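PDB 3ZZ1: beta-d-glucoside glucohydrolase from Hypocrea jecorina, which probably hydrolyses terminal, non-reducing beta-D-glucosyl residues with release of beta-D-glucose, a step in cellulose degradation. Local coordinates for residues Val233-Asn238 with Ser249-Ser254; Gln612-Val617 with Phe669-Arg674; Glu631-Tyr636 with Gly665-Asn670. All blocks are in the same frame, centred on the assembly; numbering follows the deposited sequence.

Contact 1: Val233-Asn238 with Ser249-Ser254; sequences VMTDWN and SGLDMS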
loop_
_atom_site.group_PDB
_atom_site.type_symbol
_atom_site.label_atom_id
_atom_site.label_comp_id
_atom_site.label_asym_id
_atom_site.label_seq_id
_atom_site.Cartn_x
_atom_site.Cartn_y
_atom_site.Cartn_z
ATOM N N VAL A 233 -18.726 -1.999 7.712
ATOM C CA VAL A 233 -17.831 -3.123 7.471
ATOM C C VAL A 233 -18.447 -4.067 6.444
ATOM O O VAL A 233 -19.549 -4.597 6.647
ATOM C CB VAL A 233 -17.536 -3.920 8.770
ATOM C CG1 VAL A 233 -16.621 -5.112 8.479
ATOM C CG2 VAL A 233 -16.931 -3.012 9.848
ATOM N N MET A 234 -17.730 -4.265 5.342
ATOM C CA MET A 234 -18.104 -5.255 4.346
ATOM C C MET A 234 -17.155 -6.439 4.457
ATOM O O MET A 234 -16.049 -6.310 4.989
ATOM C CB MET A 234 -18.066 -4.656 2.932
ATOM C CG MET A 234 -16.666 -4.552 2.307
ATOM S SD MET A 234 -16.673 -3.813 0.657
ATOM C CE MET A 234 -17.030 -2.100 1.037
ATOM N N THR A 235 -17.599 -7.591 3.969
ATOM C CA THR A 235 -16.763 -8.783 3.929
ATOM C C THR A 235 -15.896 -8.731 2.685
ATOM O O THR A 235 -16.288 -8.140 1.675
ATOM C CB THR A 235 -17.606 -10.087 3.849
ATOM O OG1 THR A 235 -18.405 -10.070 2.660
ATOM C CG2 THR A 235 -18.512 -10.242 5.056
ATOM N N ASP A 236 -14.726 -9.359 2.753
ATOM C CA ASP A 236 -14.007 -9.726 1.541
ATOM C C ASP A 236 -14.908 -10.745 0.831
ATOM O O ASP A 236 -15.931 -11.151 1.384
ATOM C CB ASP A 236 -12.624 -10.295 1.874
ATOM C CG ASP A 236 -11.640 -10.187 0.707
ATOM O OD1 ASP A 236 -12.068 -10.174 -0.464
ATOM O OD2 ASP A 236 -10.426 -10.130 0.964
ATOM N N TRP A 237 -14.564 -11.135 -0.391
ATOM C CA TRP A 237 -15.522 -11.849 -1.237
ATOM C C TRP A 237 -15.761 -13.298 -0.798
ATOM O O TRP A 237 -14.905 -14.165 -0.967
ATOM C CB TRP A 237 -15.140 -11.718 -2.721
ATOM C CG TRP A 237 -15.932 -10.644 -3.463
ATOM C CD1 TRP A 237 -16.573 -10.787 -4.662
ATOM C CD2 TRP A 237 -16.181 -9.290 -3.039
ATOM N NE1 TRP A 237 -17.190 -9.611 -5.016
ATOM C CE2 TRP A 237 -16.973 -8.679 -4.039
ATOM C CE3 TRP A 237 -15.815 -8.537 -1.914
ATOM C CZ2 TRP A 237 -17.400 -7.351 -3.949
ATOM C CZ3 TRP A 237 -16.240 -7.213 -1.827
ATOM C CH2 TRP A 237 -17.029 -6.637 -2.837
ATOM N N ASN A 238 -16.948 -13.530 -0.233
ATOM C CA ASN A 238 -17.328 -14.800 0.412
ATOM C C ASN A 238 -16.487 -15.093 1.666
ATOM O O ASN A 238 -16.150 -16.243 1.948
ATOM C CB ASN A 238 -17.308 -15.982 -0.577
ATOM C CG ASN A 238 -18.101 -17.196 -0.070
ATOM O OD1 ASN A 238 -19.256 -17.073 0.332
ATOM N ND2 ASN A 238 -17.475 -18.370 -0.096
ATOM N N SER A 249 -21.749 -9.467 15.603
ATOM C CA SER A 249 -20.372 -9.075 15.898
ATOM C C SER A 249 -20.028 -7.678 15.378
ATOM O O SER A 249 -19.043 -7.080 15.811
ATOM C CB SER A 249 -19.386 -10.102 15.345
ATOM O OG SER A 249 -19.463 -11.308 16.079
ATOM N N GLY A 250 -20.837 -7.165 14.453
ATOM C CA GLY A 250 -20.607 -5.848 13.877
ATOM C C GLY A 250 -20.415 -5.793 12.370
ATOM O O GLY A 250 -20.048 -4.744 11.834
ATOM N N LEU A 251 -20.658 -6.910 11.679
ATOM C CA LEU A 251 -20.683 -6.907 10.210
ATOM C C LEU A 251 -21.883 -6.109 9.691
ATOM O O LEU A 251 -22.984 -6.210 10.237
ATOM C CB LEU A 251 -20.717 -8.331 9.650
ATOM C CG LEU A 251 -20.655 -8.466 8.123
ATOM C CD1 LEU A 251 -19.384 -7.830 7.570
ATOM C CD2 LEU A 251 -20.753 -9.919 7.719
ATOM N N ASP A 252 -21.660 -5.331 8.632
ATOM C CA ASP A 252 -22.675 -4.430 8.089
ATOM C C ASP A 252 -23.110 -4.771 6.668
ATOM O O ASP A 252 -24.213 -4.407 6.259
ATOM C CB ASP A 252 -22.171 -2.983 8.116
ATOM C CG ASP A 252 -21.849 -2.501 9.514
ATOM O OD1 ASP A 252 -22.699 -2.668 10.413
ATOM O OD2 ASP A 252 -20.751 -1.944 9.712
ATOM N N MET A 253 -22.249 -5.463 5.918
ATOM C CA MET A 253 -22.504 -5.708 4.503
ATOM C C MET A 253 -21.955 -7.053 4.021
ATOM O O MET A 253 -20.773 -7.352 4.177
ATOM C CB MET A 253 -21.964 -4.558 3.639
ATOM C CG MET A 253 -22.495 -4.567 2.205
ATOM S SD MET A 253 -21.841 -3.260 1.148
ATOM C CE MET A 253 -22.871 -1.879 1.622
ATOM N N SER A 254 -22.842 -7.846 3.430
ATOM C CA SER A 254 -22.512 -9.165 2.923
ATOM C C SER A 254 -22.123 -9.086 1.446
ATOM O O SER A 254 -22.984 -8.922 0.577
ATOM C CB SER A 254 -23.713 -10.093 3.109
ATOM O OG SER A 254 -23.417 -11.401 2.673
#

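Contact 2: Gln612-Val617 with Phe669-Arg674; sequences QNVATV and FNIRRR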
loop_
_atom_site.group_PDB
_atom_site.type_symbol
_atom_site.label_atom_id
_atom_site.label_comp_id
_atom_site.label_asym_id
_atom_site.label_seq_id
_atom_site.Cartn_x
_atom_site.Cartn_y
_atom_site.Cartn_z
ATOM N N GLN A 612 -3.844 14.793 17.305
ATOM C CA GLN A 612 -3.475 16.197 17.472
ATOM C C GLN A 612 -1.979 16.346 17.728
ATOM O O GLN A 612 -1.363 15.501 18.384
ATOM C CB GLN A 612 -4.292 16.853 18.586
ATOM C CG GLN A 612 -5.683 17.283 18.130
ATOM C CD GLN A 612 -6.601 17.702 19.268
ATOM O OE1 GLN A 612 -6.407 17.320 20.425
ATOM N NE2 GLN A 612 -7.623 18.482 18.937
ATOM N N ASN A 613 -1.406 17.420 17.196
ATOM C CA ASN A 613 0.022 17.678 17.308
ATOM C C ASN A 613 0.442 18.112 18.708
ATOM O O ASN A 613 -0.199 18.969 19.327
ATOM C CB ASN A 613 0.456 18.713 16.270
ATOM C CG ASN A 613 0.407 18.173 14.849
ATOM O OD1 ASN A 613 0.656 16.985 14.603
ATOM N ND2 ASN A 613 0.089 19.046 13.901
ATOM N N VAL A 614 1.518 17.505 19.197
ATOM C CA VAL A 614 2.067 17.823 20.515
ATOM C C VAL A 614 3.518 18.295 20.428
ATOM O O VAL A 614 4.053 18.832 21.397
ATOM C CB VAL A 614 1.994 16.611 21.479
ATOM C CG1 VAL A 614 0.561 16.321 21.883
ATOM C CG2 VAL A 614 2.637 15.378 20.853
ATOM N N ALA A 615 4.147 18.076 19.271
ATOM C CA ALA A 615 5.555 18.422 19.065
ATOM C C ALA A 615 5.900 18.660 17.595
ATOM O O ALA A 615 5.161 18.254 16.690
ATOM C CB ALA A 615 6.459 17.340 19.648
ATOM N N THR A 616 7.034 19.320 17.375
ATOM C CA THR A 616 7.516 19.658 16.039
ATOM C C THR A 616 9.037 19.509 15.991
ATOM O O THR A 616 9.757 20.109 16.795
ATOM C CB THR A 616 7.110 21.101 15.642
ATOM O OG1 THR A 616 5.687 21.249 15.743
ATOM C CG2 THR A 616 7.542 21.425 14.210
ATOM N N VAL A 617 9.514 18.686 15.065
ATOM C CA VAL A 617 10.943 18.498 14.861
ATOM C C VAL A 617 11.327 19.057 13.492
ATOM O O VAL A 617 10.676 18.762 12.483
ATOM C CB VAL A 617 11.370 17.002 15.010
ATOM C CG1 VAL A 617 12.866 16.836 14.773
ATOM C CG2 VAL A 617 11.024 16.475 16.393
ATOM N N PHE A 669 8.818 17.948 10.748
ATOM C CA PHE A 669 8.104 16.755 11.175
ATOM C C PHE A 669 7.157 17.096 12.315
ATOM O O PHE A 669 7.590 17.410 13.423
ATOM C CB PHE A 669 9.075 15.647 11.605
ATOM C CG PHE A 669 10.223 15.437 10.653
ATOM C CD1 PHE A 669 10.033 14.777 9.442
ATOM C CD2 PHE A 669 11.495 15.905 10.969
ATOM C CE1 PHE A 669 11.100 14.584 8.562
ATOM C CE2 PHE A 669 12.565 15.723 10.096
ATOM C CZ PHE A 669 12.367 15.059 8.890
ATOM N N ASN A 670 5.862 17.046 12.027
ATOM C CA ASN A 670 4.838 17.259 13.043
ATOM C C ASN A 670 4.519 15.966 13.776
ATOM O O ASN A 670 4.191 14.946 13.154
ATOM C CB ASN A 670 3.576 17.866 12.423
ATOM C CG ASN A 670 3.816 19.264 11.881
ATOM O OD1 ASN A 670 4.533 20.056 12.489
ATOM N ND2 ASN A 670 3.225 19.569 10.727
ATOM N N ILE A 671 4.623 16.019 15.101
ATOM C CA ILE A 671 4.459 14.837 15.935
ATOM C C ILE A 671 3.116 14.844 16.661
ATOM O O ILE A 671 2.854 15.712 17.496
ATOM C CB ILE A 671 5.628 14.690 16.935
ATOM C CG1 ILE A 671 6.950 14.527 16.171
ATOM C CG2 ILE A 671 5.385 13.518 17.884
ATOM C CD1 ILE A 671 8.169 14.448 17.055
ATOM N N ARG A 672 2.271 13.873 16.318
ATOM C CA ARG A 672 0.973 13.696 16.955
ATOM C C ARG A 672 1.175 12.991 18.286
ATOM O O ARG A 672 2.208 12.339 18.499
ATOM C CB ARG A 672 0.038 12.868 16.065
ATOM C CG ARG A 672 -0.132 13.413 14.639
ATOM C CD ARG A 672 -0.741 12.376 13.699
ATOM N NE ARG A 672 0.061 11.155 13.625
ATOM C CZ ARG A 672 -0.121 10.167 12.749
ATOM N NH1 ARG A 672 -1.082 10.232 11.842
ATOM N NH2 ARG A 672 0.670 9.101 12.783
ATOM N N ARG A 673 0.194 13.103 19.179
ATOM C CA ARG A 673 0.287 12.431 20.466
ATOM C C ARG A 673 0.551 10.925 20.323
ATOM O O ARG A 673 1.370 10.364 21.062
ATOM C CB ARG A 673 -0.952 12.666 21.329
ATOM C CG ARG A 673 -0.791 12.040 22.704
ATOM C CD ARG A 673 -1.997 12.198 23.601
ATOM N NE ARG A 673 -1.704 11.617 24.913
ATOM C CZ ARG A 673 -1.008 12.233 25.863
ATOM N NH1 ARG A 673 -0.539 13.458 25.664
ATOM N NH2 ARG A 673 -0.782 11.623 27.014
ATOM N N ARG A 674 -0.134 10.287 19.374
ATOM C CA ARG A 674 0.020 8.844 19.146
ATOM C C ARG A 674 1.435 8.453 18.687
ATOM O O ARG A 674 1.872 7.321 18.907
ATOM C CB ARG A 674 -1.048 8.321 18.173
ATOM C CG ARG A 674 -0.870 8.752 16.718
ATOM C CD ARG A 674 -2.148 8.549 15.915
ATOM N NE ARG A 674 -2.467 7.138 15.701
ATOM C CZ ARG A 674 -2.252 6.467 14.569
ATOM N NH1 ARG A 674 -1.705 7.062 13.508
ATOM N NH2 ARG A 674 -2.592 5.186 14.495
#

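Contact 3: Glu631-Tyr636 with Gly665-Asn670; sequences EVAQLY and GTATFN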
loop_
_atom_site.group_PDB
_atom_site.type_symbol
_atom_site.label_atom_id
_atom_site.label_comp_id
_atom_site.label_asym_id
_atom_site.label_seq_id
_atom_site.Cartn_x
_atom_site.Cartn_y
_atom_site.Cartn_z
ATOM N N GLU A 631 15.588 15.043 -1.771
ATOM C CA GLU A 631 15.983 14.226 -0.626
ATOM C C GLU A 631 14.797 13.877 0.266
ATOM O O GLU A 631 13.952 14.726 0.555
ATOM C CB GLU A 631 17.066 14.933 0.198
ATOM C CG GLU A 631 17.388 14.296 1.560
ATOM C CD GLU A 631 18.094 12.939 1.464
ATOM O OE1 GLU A 631 18.007 12.264 0.418
ATOM O OE2 GLU A 631 18.744 12.541 2.450
ATOM N N VAL A 632 14.756 12.623 0.704
ATOM C CA VAL A 632 13.761 12.167 1.669
ATOM C C VAL A 632 14.401 12.100 3.055
ATOM O O VAL A 632 15.201 11.206 3.334
ATOM C CB VAL A 632 13.161 10.793 1.275
ATOM C CG1 VAL A 632 12.143 10.322 2.314
ATOM C CG2 VAL A 632 12.520 10.867 -0.099
ATOM N N ALA A 633 14.059 13.064 3.904
ATOM C CA ALA A 633 14.530 13.092 5.284
ATOM C C ALA A 633 13.560 12.327 6.170
ATOM O O ALA A 633 12.341 12.481 6.054
ATOM C CB ALA A 633 14.662 14.522 5.772
ATOM N N GLN A 634 14.110 11.510 7.060
ATOM C CA GLN A 634 13.300 10.638 7.903
ATOM C C GLN A 634 13.536 10.914 9.384
ATOM O O GLN A 634 14.673 11.121 9.813
ATOM C CB GLN A 634 13.597 9.171 7.574
ATOM C CG GLN A 634 13.173 8.761 6.167
ATOM C CD GLN A 634 14.024 7.650 5.581
ATOM O OE1 GLN A 634 14.280 6.641 6.225
ATOM N NE2 GLN A 634 14.455 7.832 4.338
ATOM N N LEU A 635 12.446 10.942 10.151
ATOM C CA LEU A 635 12.524 11.037 11.605
ATOM C C LEU A 635 12.279 9.668 12.224
ATOM O O LEU A 635 11.285 9.006 11.914
ATOM C CB LEU A 635 11.510 12.057 12.142
ATOM C CG LEU A 635 11.192 12.080 13.645
ATOM C CD1 LEU A 635 12.390 12.514 14.463
ATOM C CD2 LEU A 635 10.008 12.975 13.946
ATOM N N TYR A 636 13.197 9.248 13.089
ATOM C CA TYR A 636 13.039 8.013 13.857
ATOM C C TYR A 636 13.059 8.318 15.345
ATOM O O TYR A 636 13.922 9.063 15.829
ATOM C CB TYR A 636 14.110 6.977 13.481
ATOM C CG TYR A 636 13.969 6.465 12.056
ATOM C CD1 TYR A 636 13.182 5.348 11.768
ATOM C CD2 TYR A 636 14.612 7.106 10.996
ATOM C CE1 TYR A 636 13.042 4.880 10.461
ATOM C CE2 TYR A 636 14.483 6.647 9.691
ATOM C CZ TYR A 636 13.695 5.538 9.427
ATOM O OH TYR A 636 13.566 5.083 8.130
ATOM N N GLY A 665 16.721 23.941 2.408
ATOM C CA GLY A 665 15.292 23.854 2.689
ATOM C C GLY A 665 14.973 23.300 4.067
ATOM O O GLY A 665 15.794 22.610 4.681
ATOM N N THR A 666 13.765 23.594 4.539
ATOM C CA THR A 666 13.318 23.163 5.854
ATOM C C THR A 666 12.499 21.881 5.769
ATOM O O THR A 666 11.520 21.811 5.031
ATOM C CB THR A 666 12.448 24.246 6.530
ATOM O OG1 THR A 666 13.182 25.472 6.624
ATOM C CG2 THR A 666 12.013 23.797 7.928
ATOM N N ALA A 667 12.903 20.876 6.540
ATOM C CA ALA A 667 12.098 19.677 6.728
ATOM C C ALA A 667 11.424 19.743 8.095
ATOM O O ALA A 667 12.093 19.825 9.124
ATOM C CB ALA A 667 12.950 18.431 6.609
ATOM N N THR A 668 10.095 19.721 8.087
ATOM C CA THR A 668 9.299 19.840 9.302
ATOM C C THR A 668 8.559 18.535 9.585
ATOM O O THR A 668 7.770 18.072 8.761
ATOM C CB THR A 668 8.285 20.999 9.177
ATOM O OG1 THR A 668 8.991 22.233 9.012
ATOM C CG2 THR A 668 7.379 21.090 10.414
ATOM N N PHE A 669 8.818 17.948 10.748
ATOM C CA PHE A 669 8.104 16.755 11.175
ATOM C C PHE A 669 7.157 17.096 12.315
ATOM O O PHE A 669 7.590 17.410 13.423
ATOM C CB PHE A 669 9.075 15.647 11.605
ATOM C CG PHE A 669 10.223 15.437 10.653
ATOM C CD1 PHE A 669 10.033 14.777 9.442
ATOM C CD2 PHE A 669 11.495 15.905 10.969
ATOM C CE1 PHE A 669 11.100 14.584 8.562
ATOM C CE2 PHE A 669 12.565 15.723 10.096
ATOM C CZ PHE A 669 12.367 15.059 8.890
ATOM N N ASN A 670 5.862 17.046 12.027
ATOM C CA ASN A 670 4.838 17.259 13.043
ATOM C C ASN A 670 4.519 15.966 13.776
ATOM O O ASN A 670 4.191 14.946 13.154
ATOM C CB ASN A 670 3.576 17.866 12.423
ATOM C CG ASN A 670 3.816 19.264 11.881
ATOM O OD1 ASN A 670 4.533 20.056 12.489
ATOM N ND2 ASN A 670 3.225 19.569 10.727
#

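Contact 1: Val233-Asn238 with Ser249-Ser254
V233, M234 and T235 run beside D252 and M253, joined chiefly by main-chain bonds. The carbonyl oxygen of V233 receives two amides: D252 N comes to 3.0 Å from V233 O and lies in the carbonyl plane, whereas the bond from M253 N to that oxygen is weak, bent to 124° at the hydrogen. Further along, T235 N donates to M253 O at 3.2 Å, and the CA of M234 makes a C-H...O contact with the same acceptor. The result is a single beta bridge, M234 with M253.

A charged group reinforces it. V233 N points at D252 OD2 over 2.8 Å in a nearly straight bond (164°) that uses the anti lone pair; together with its own N-H, D252 thus holds both the N-H and the C=O of V233. K224 forms a salt bridge with OD2 and R284 one with OD1, which would probably keep this buried carboxylate ionised.

Apolar side chains pack alongside. Chi1 of L251 (-176°) swings its branched end back to the strand: L251 CD1 lies 4.0 Å from V233 CG1 and also comes near V233 O, and L251 CD2 presses on T235 CG2 at 3.5 Å, a tight fit. M234 CB and M253 CB meet at 4.0 Å before their chains lead away.

G250 closes helix 244-249 with a Schellman motif, and the chain then returns to strand 232-235 of the TIM-barrel-like N-terminal domain. That strand pairs with strand 199-202, while V233 packs on helix 216-226 and M253 on helix 282-298.

Contact 2: Gln612-Val617 with Phe669-Arg674
The amides of N613 and N670 have planes 41° apart and do not stack; N613 OD1 instead rests on N670 CB at 3.7 Å. V617 O approaches the F669 ring obliquely, 3.3 Å from F669 CD2. R672 has R674 CD over the centre of one guanidinium face, and R672 CZ lies at the in-plane edge of the R674 guanidinium; both arginines reach D191, and R672 also bridges to D675.

The strands pair antiparallel, interrupted by a classic beta bulge where V614 and A615 both face I671. I671 O accepts V614 N at 2.8 Å, almost straight (173°), and A615 N at 3.2 Å. Chi1 of -70° sets V614 CG1 anti to its carbonyl carbon, 4.0 Å from R673 CB, and thereby CG2 between N and C, against I671 O. A glycine in place of V614 would probably open a gap beside R673 CB and leave I671 O without the methyl packed against it. Beyond the bulge, V617 CG2 packs on I671 CD1 at 3.6 Å.

Backbone bonds thus set the register; A615, V617, F669 and I671 form an apolar face, met by strand 629-638 at F669 and I671, and T616 and N670 a polar one.

Contact 3: Glu631-Tyr636 with Gly665-Asn670
F669 reaches across to A633 and L635, and its side chain can be followed outward. F669 CB meets L635 CD2 at 3.7 Å. CG stands anti to the carbonyl carbon (chi1 -46°), which leads the ring across L635 and on toward A633. L635 CB sits over one face, 4.0 Å from the F669 ring centroid and 13° off the normal, a CH-pi contact shifted toward the CG end: L635 CB is nearest F669 CG, with CD1 and CD2 also close. The two side chains slide past each other in opposite directions, L635 bringing CD2 back over the root of the phenylalanine as the ring advances past L635 CB.

These residues belong to the two facing sheets of the fibronectin type III-like domain, a beta sandwich. Strand 629-638 lies in one layer and strand 664-672 in the other; the axes of the short segments pass 8.6 Å apart at 34°, and the gap is bridged mainly by side chains, without a hydrogen bond between the segments.

Farther along the ring, F669 CE1 comes to 3.5 Å from A633 O, which lies at the edge near the ring plane. At the tip, F669 CZ touches A633 CB at 3.9 Å, also edge-on. Beside it A633 CB faces A667 CB at 4.3 Å, two small residues where the layers come close. V697 of strand 691-698 also packs on F669, and I621 and A655 border A667. On the other side of strand 629-638, turned from the sandwich core but still buried, Y636 OH donates to Q634 OE1 over 2.6 Å, in the carbonyl plane.

Contacts 2 and 3 share strand 664-672 and with it F669 and N670, and their centres lie 13 Å apart. Contact 2 pairs that strand with its neighbour within one sheet, mainly through backbone bonds and with an exposed polar side; contact 3 joins it to the opposite layer through mainly apolar side-chain contacts, with no hydrogen bond, fully buried. I671 of the first touches L635 of the second, so the pairing supplies the face on which the sandwich core packs. Contact 1 is separate, in the N-terminal domain, its centre 35 Å from that of contact 2. It too is buried, yet mixes backbone bonds with a charged aspartate, as a loop fastened to a barrel strand beside helices.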